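Local coordinates for protein TrwG component of type IV secretion system (Bartonella birtlesii, PDB 4JF8) that is a VirB8-family component of a type IV secretion system, probably helping to assemble the inner-membrane part of the transport channel, at residues W48-E57 with N160-T171. Numbering follows the deposited sequence.
With EDO (1,2-ethanediol), chain C; EDO (1,2-ethanediol), chain D.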
loop_
_atom_site.group_PDB
_atom_site.type_symbol
_atom_site.label_atom_id
_atom_site.label_comp_id
_atom_site.label_asym_id
_atom_site.label_seq_id
_atom_site.Cartn_x
_atom_site.Cartn_y
_atom_site.Cartn_z
ATOM N N TRP A 48 -9.279 -4.047 -3.117
ATOM C CA TRP A 48 -8.403 -5.207 -2.940
ATOM C C TRP A 48 -7.911 -5.805 -4.255
ATOM O O TRP A 48 -6.735 -6.160 -4.380
ATOM C CB TRP A 48 -9.043 -6.270 -2.033
ATOM C CG TRP A 48 -9.098 -5.766 -0.630
ATOM C CD1 TRP A 48 -10.210 -5.353 0.053
ATOM C CD2 TRP A 48 -7.984 -5.546 0.240
ATOM N NE1 TRP A 48 -9.847 -4.888 1.290
ATOM C CE2 TRP A 48 -8.486 -4.984 1.431
ATOM C CE3 TRP A 48 -6.603 -5.738 0.114
ATOM C CZ2 TRP A 48 -7.639 -4.626 2.493
ATOM C CZ3 TRP A 48 -5.791 -5.402 1.173
ATOM C CH2 TRP A 48 -6.308 -4.852 2.337
ATOM N N LEU A 49 -8.795 -5.883 -5.245
ATOM C CA LEU A 49 -8.411 -6.383 -6.558
ATOM C C LEU A 49 -7.368 -5.496 -7.208
ATOM O O LEU A 49 -6.428 -5.992 -7.830
ATOM C CB LEU A 49 -9.644 -6.500 -7.454
ATOM C CG LEU A 49 -10.617 -7.613 -7.014
ATOM C CD1 LEU A 49 -12.007 -7.381 -7.610
ATOM C CD2 LEU A 49 -10.101 -9.016 -7.328
ATOM N N ASN A 50 -7.562 -4.191 -7.100
ATOM C CA ASN A 50 -6.594 -3.237 -7.619
ATOM C C ASN A 50 -5.239 -3.400 -6.926
ATOM O O ASN A 50 -4.184 -3.446 -7.578
ATOM C CB ASN A 50 -7.142 -1.817 -7.432
ATOM C CG ASN A 50 -6.271 -0.760 -8.044
ATOM O OD1 ASN A 50 -6.056 -0.762 -9.260
ATOM N ND2 ASN A 50 -5.806 0.191 -7.231
ATOM N N GLN A 51 -5.260 -3.465 -5.598
ATOM C CA GLN A 51 -4.017 -3.630 -4.859
ATOM C C GLN A 51 -3.329 -4.910 -5.318
ATOM O O GLN A 51 -2.105 -4.948 -5.504
ATOM C CB GLN A 51 -4.310 -3.724 -3.369
ATOM C CG GLN A 51 -3.043 -3.846 -2.543
ATOM C CD GLN A 51 -3.264 -3.790 -1.038
ATOM O OE1 GLN A 51 -2.910 -4.713 -0.306
ATOM N NE2 GLN A 51 -3.862 -2.719 -0.578
ATOM N N TYR A 52 -4.093 -5.982 -5.523
ATOM C CA TYR A 52 -3.510 -7.242 -5.926
ATOM C C TYR A 52 -2.828 -7.166 -7.289
ATOM O O TYR A 52 -1.666 -7.556 -7.427
ATOM C CB TYR A 52 -4.565 -8.361 -5.923
ATOM C CG TYR A 52 -3.934 -9.734 -6.036
ATOM C CD1 TYR A 52 -3.374 -10.331 -4.907
ATOM C CD2 TYR A 52 -3.814 -10.400 -7.262
ATOM C CE1 TYR A 52 -2.750 -11.565 -4.973
ATOM C CE2 TYR A 52 -3.196 -11.634 -7.334
ATOM C CZ TYR A 52 -2.648 -12.201 -6.195
ATOM O OH TYR A 52 -2.059 -13.461 -6.291
ATOM N N VAL A 53 -3.538 -6.660 -8.286
ATOM C CA VAL A 53 -2.986 -6.607 -9.624
ATOM C C VAL A 53 -1.773 -5.684 -9.663
ATOM O O VAL A 53 -0.752 -6.011 -10.272
ATOM C CB VAL A 53 -4.055 -6.230 -10.672
ATOM C CG1 VAL A 53 -3.402 -5.987 -12.027
ATOM C CG2 VAL A 53 -5.093 -7.343 -10.796
ATOM N N LEU A 54 -1.862 -4.525 -9.023
ATOM C CA LEU A 54 -0.729 -3.603 -9.043
ATOM C C LEU A 54 0.477 -4.239 -8.372
ATOM O O LEU A 54 1.611 -4.106 -8.855
ATOM C CB LEU A 54 -1.074 -2.281 -8.353
ATOM C CG LEU A 54 -2.033 -1.371 -9.128
ATOM C CD1 LEU A 54 -2.346 -0.135 -8.303
ATOM C CD2 LEU A 54 -1.432 -0.977 -10.476
ATOM N N ASN A 55 0.287 -4.894 -7.240
ATOM C CA ASN A 55 1.442 -5.438 -6.520
ATOM C C ASN A 55 2.014 -6.679 -7.184
ATOM O O ASN A 55 3.221 -6.898 -7.112
ATOM C CB ASN A 55 1.117 -5.679 -5.049
ATOM C CG ASN A 55 1.177 -4.414 -4.248
ATOM O OD1 ASN A 55 2.248 -4.024 -3.778
ATOM N ND2 ASN A 55 0.052 -3.767 -4.060
ATOM N N ARG A 56 1.185 -7.453 -7.857
ATOM C CA ARG A 56 1.647 -8.699 -8.470
ATOM C C ARG A 56 2.313 -8.463 -9.820
ATOM O O ARG A 56 3.316 -9.103 -10.141
ATOM C CB ARG A 56 0.488 -9.689 -8.615
ATOM C CG ARG A 56 0.930 -10.987 -9.270
ATOM C CD ARG A 56 -0.015 -12.124 -9.071
ATOM N NE ARG A 56 0.362 -13.300 -9.856
ATOM C CZ ARG A 56 -0.057 -14.539 -9.632
ATOM N NH1 ARG A 56 -0.819 -14.836 -8.582
ATOM N NH2 ARG A 56 0.319 -15.515 -10.454
ATOM N N GLU A 57 1.747 -7.558 -10.605
ATOM C CA GLU A 57 2.202 -7.374 -11.981
ATOM C C GLU A 57 3.303 -6.322 -12.118
ATOM O O GLU A 57 4.065 -6.337 -13.073
ATOM C CB GLU A 57 1.017 -7.020 -12.901
ATOM C CG GLU A 57 -0.059 -8.094 -12.999
ATOM C CD GLU A 57 0.435 -9.403 -13.581
ATOM O OE1 GLU A 57 1.395 -9.403 -14.391
ATOM O OE2 GLU A 57 -0.149 -10.444 -13.227
ATOM N N ASN A 160 -4.043 -7.086 6.203
ATOM C CA ASN A 160 -5.121 -7.771 5.487
ATOM C C ASN A 160 -6.315 -7.979 6.419
ATOM O O ASN A 160 -6.633 -9.102 6.796
ATOM C CB ASN A 160 -4.629 -9.096 4.916
ATOM C CG ASN A 160 -5.653 -9.765 4.018
ATOM O OD1 ASN A 160 -6.617 -9.149 3.580
ATOM N ND2 ASN A 160 -5.427 -11.013 3.713
ATOM N N PRO A 161 -6.975 -6.887 6.804
ATOM C CA PRO A 161 -7.932 -6.903 7.926
ATOM C C PRO A 161 -9.117 -7.843 7.726
ATOM O O PRO A 161 -9.608 -8.386 8.706
ATOM C CB PRO A 161 -8.392 -5.438 8.019
ATOM C CG PRO A 161 -8.066 -4.848 6.672
ATOM C CD PRO A 161 -6.786 -5.526 6.293
ATOM N N LEU A 162 -9.573 -8.006 6.484
ATOM C CA LEU A 162 -10.742 -8.802 6.158
ATOM C C LEU A 162 -10.409 -10.202 5.718
ATOM O O LEU A 162 -11.316 -10.995 5.438
ATOM C CB LEU A 162 -11.550 -8.098 5.076
ATOM C CG LEU A 162 -11.926 -6.639 5.325
ATOM C CD1 LEU A 162 -12.698 -6.111 4.133
ATOM C CD2 LEU A 162 -12.716 -6.483 6.601
ATOM N N GLY A 163 -9.129 -10.519 5.603
ATOM C CA GLY A 163 -8.733 -11.813 5.071
ATOM C C GLY A 163 -9.041 -11.963 3.605
ATOM O O GLY A 163 -9.448 -13.039 3.163
ATOM N N PHE A 164 -8.854 -10.898 2.832
ATOM C CA PHE A 164 -8.932 -11.022 1.385
ATOM C C PHE A 164 -7.925 -12.054 0.903
ATOM O O PHE A 164 -6.769 -12.015 1.282
ATOM C CB PHE A 164 -8.633 -9.666 0.738
ATOM C CG PHE A 164 -8.615 -9.689 -0.776
ATOM C CD1 PHE A 164 -9.797 -9.676 -1.505
ATOM C CD2 PHE A 164 -7.420 -9.688 -1.468
ATOM C CE1 PHE A 164 -9.788 -9.673 -2.895
ATOM C CE2 PHE A 164 -7.420 -9.690 -2.841
ATOM C CZ PHE A 164 -8.598 -9.667 -3.545
ATOM N N GLN A 165 -8.383 -12.966 0.057
ATOM C CA GLN A 165 -7.553 -14.026 -0.499
ATOM C C GLN A 165 -7.912 -14.253 -1.948
ATOM O O GLN A 165 -9.084 -14.518 -2.276
ATOM C CB GLN A 165 -7.715 -15.342 0.260
ATOM C CG GLN A 165 -7.205 -15.321 1.682
ATOM C CD GLN A 165 -5.698 -15.331 1.755
ATOM O OE1 GLN A 165 -5.017 -14.280 1.639
ATOM N NE2 GLN A 165 -5.156 -16.497 1.934
ATOM N N VAL A 166 -6.904 -14.150 -2.808
ATOM C CA VAL A 166 -7.042 -14.550 -4.203
ATOM C C VAL A 166 -6.908 -16.065 -4.240
ATOM O O VAL A 166 -5.877 -16.627 -3.815
ATOM C CB VAL A 166 -6.016 -13.848 -5.081
ATOM C CG1 VAL A 166 -5.961 -14.465 -6.480
ATOM C CG2 VAL A 166 -6.316 -12.364 -5.148
ATOM N N THR A 167 -7.953 -16.722 -4.763
ATOM C CA THR A 167 -8.034 -18.184 -4.807
ATOM C C THR A 167 -7.668 -18.740 -6.173
ATOM O O THR A 167 -7.365 -19.926 -6.296
ATOM C CB THR A 167 -9.450 -18.658 -4.448
ATOM O OG1 THR A 167 -10.372 -18.079 -5.387
ATOM C CG2 THR A 167 -9.798 -18.247 -3.018
ATOM N N SER A 168 -7.704 -17.888 -7.195
ATOM C CA SER A 168 -7.240 -18.245 -8.540
ATOM C C SER A 168 -6.846 -16.978 -9.266
ATOM O O SER A 168 -7.465 -15.946 -9.080
ATOM C CB SER A 168 -8.302 -19.037 -9.320
ATOM O OG SER A 168 -9.430 -18.272 -9.607
ATOM N N TYR A 169 -5.826 -17.063 -10.103
ATOM C CA TYR A 169 -5.352 -15.895 -10.829
ATOM C C TYR A 169 -4.680 -16.332 -12.110
ATOM O O TYR A 169 -3.721 -17.089 -12.074
ATOM C CB TYR A 169 -4.375 -15.102 -9.967
ATOM C CG TYR A 169 -3.897 -13.823 -10.589
ATOM C CD1 TYR A 169 -4.564 -12.631 -10.344
ATOM C CD2 TYR A 169 -2.765 -13.772 -11.392
ATOM C CE1 TYR A 169 -4.125 -11.443 -10.879
ATOM C CE2 TYR A 169 -2.325 -12.592 -11.929
ATOM C CZ TYR A 169 -3.007 -11.421 -11.668
ATOM O OH TYR A 169 -2.594 -10.208 -12.178
ATOM N N ARG A 170 -5.153 -15.794 -13.217
ATOM C CA ARG A 170 -4.475 -15.936 -14.494
ATOM C C ARG A 170 -4.535 -14.627 -15.238
ATOM O O ARG A 170 -5.425 -13.798 -14.988
ATOM C CB ARG A 170 -5.103 -17.044 -15.354
ATOM C CG ARG A 170 -6.561 -16.821 -15.692
ATOM C CD ARG A 170 -7.131 -17.920 -16.593
ATOM N NE ARG A 170 -6.425 -17.997 -17.869
ATOM C CZ ARG A 170 -5.785 -19.057 -18.366
ATOM N NH1 ARG A 170 -5.786 -20.244 -17.766
ATOM N NH2 ARG A 170 -5.163 -18.917 -19.525
ATOM N N THR A 171 -3.590 -14.436 -16.162
ATOM C CA THR A 171 -3.604 -13.291 -17.085
ATOM C C THR A 171 -3.564 -13.806 -18.512
ATOM O O THR A 171 -3.013 -14.875 -18.786
ATOM C CB THR A 171 -2.432 -12.328 -16.837
ATOM O OG1 THR A 171 -1.210 -13.053 -16.952
ATOM C CG2 THR A 171 -2.524 -11.716 -15.472
HETATM C C1 EDO C . 6.284 -8.020 -8.414
HETATM O O1 EDO C . 5.938 -8.975 -9.431
HETATM C C2 EDO C . 6.328 -8.679 -7.064
HETATM O O2 EDO C . 5.007 -8.973 -6.714
HETATM C C1 EDO D . -9.746 -1.766 4.175
HETATM O O1 EDO D . -10.733 -1.264 5.084
HETATM C C2 EDO D . -10.384 -1.853 2.802
HETATM O O2 EDO D . -11.322 -2.938 2.850
HETATM O O HOH W 1 -1.669 -17.472 -10.062
HETATM O O HOH W 2 0.812 -11.200 -16.483
#
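Trp48 presses its CB onto the Phe164 ring, and Val166 presses CG2 onto the Tyr52 ring, where segment 48-57 crosses strand 164-171, at one edge of the curved antiparallel sheet of this NTF2-like VirB8 domain, at -61°. The Trp48 CB methylene sits over the middle of the Phe164 ring, 3.4 Å from the centroid; the five-membered ring of Trp48 and the Phe164 ring, near parallel, are slid apart and barely overlap. One turn on, the relation reverses: Val166 CG2 stands over the centre of the Tyr52 ring, 3.5 Å from its centroid. With CG anti to the backbone N (chi1 -167°), Tyr52 also meets Tyr169 in an offset edge-to-face stack, CE2 reaching Tyr169 CD1 at 3.5 Å. Val53 CG2 lies at the Tyr169 edge, 4.0 Å from OH. Arg56, extended from CG to NE, lays CD over one face of Tyr169, offset toward the ring's margin, its guanidinium 28° from the ring plane, and NH1 bonds Tyr52 OH at 2.9 Å, in the guanidinium plane; Ser75 also binds that hydroxyl. Water 1 links Arg56 NH2 to Tyr169 O. At the C-terminal end of segment 48-57, the Glu57 carboxylate is nearly coplanar with the Tyr169 ring, and OE2 accepts a hydrogen bond from Tyr169 OH on its anti side, at 2.7 Å.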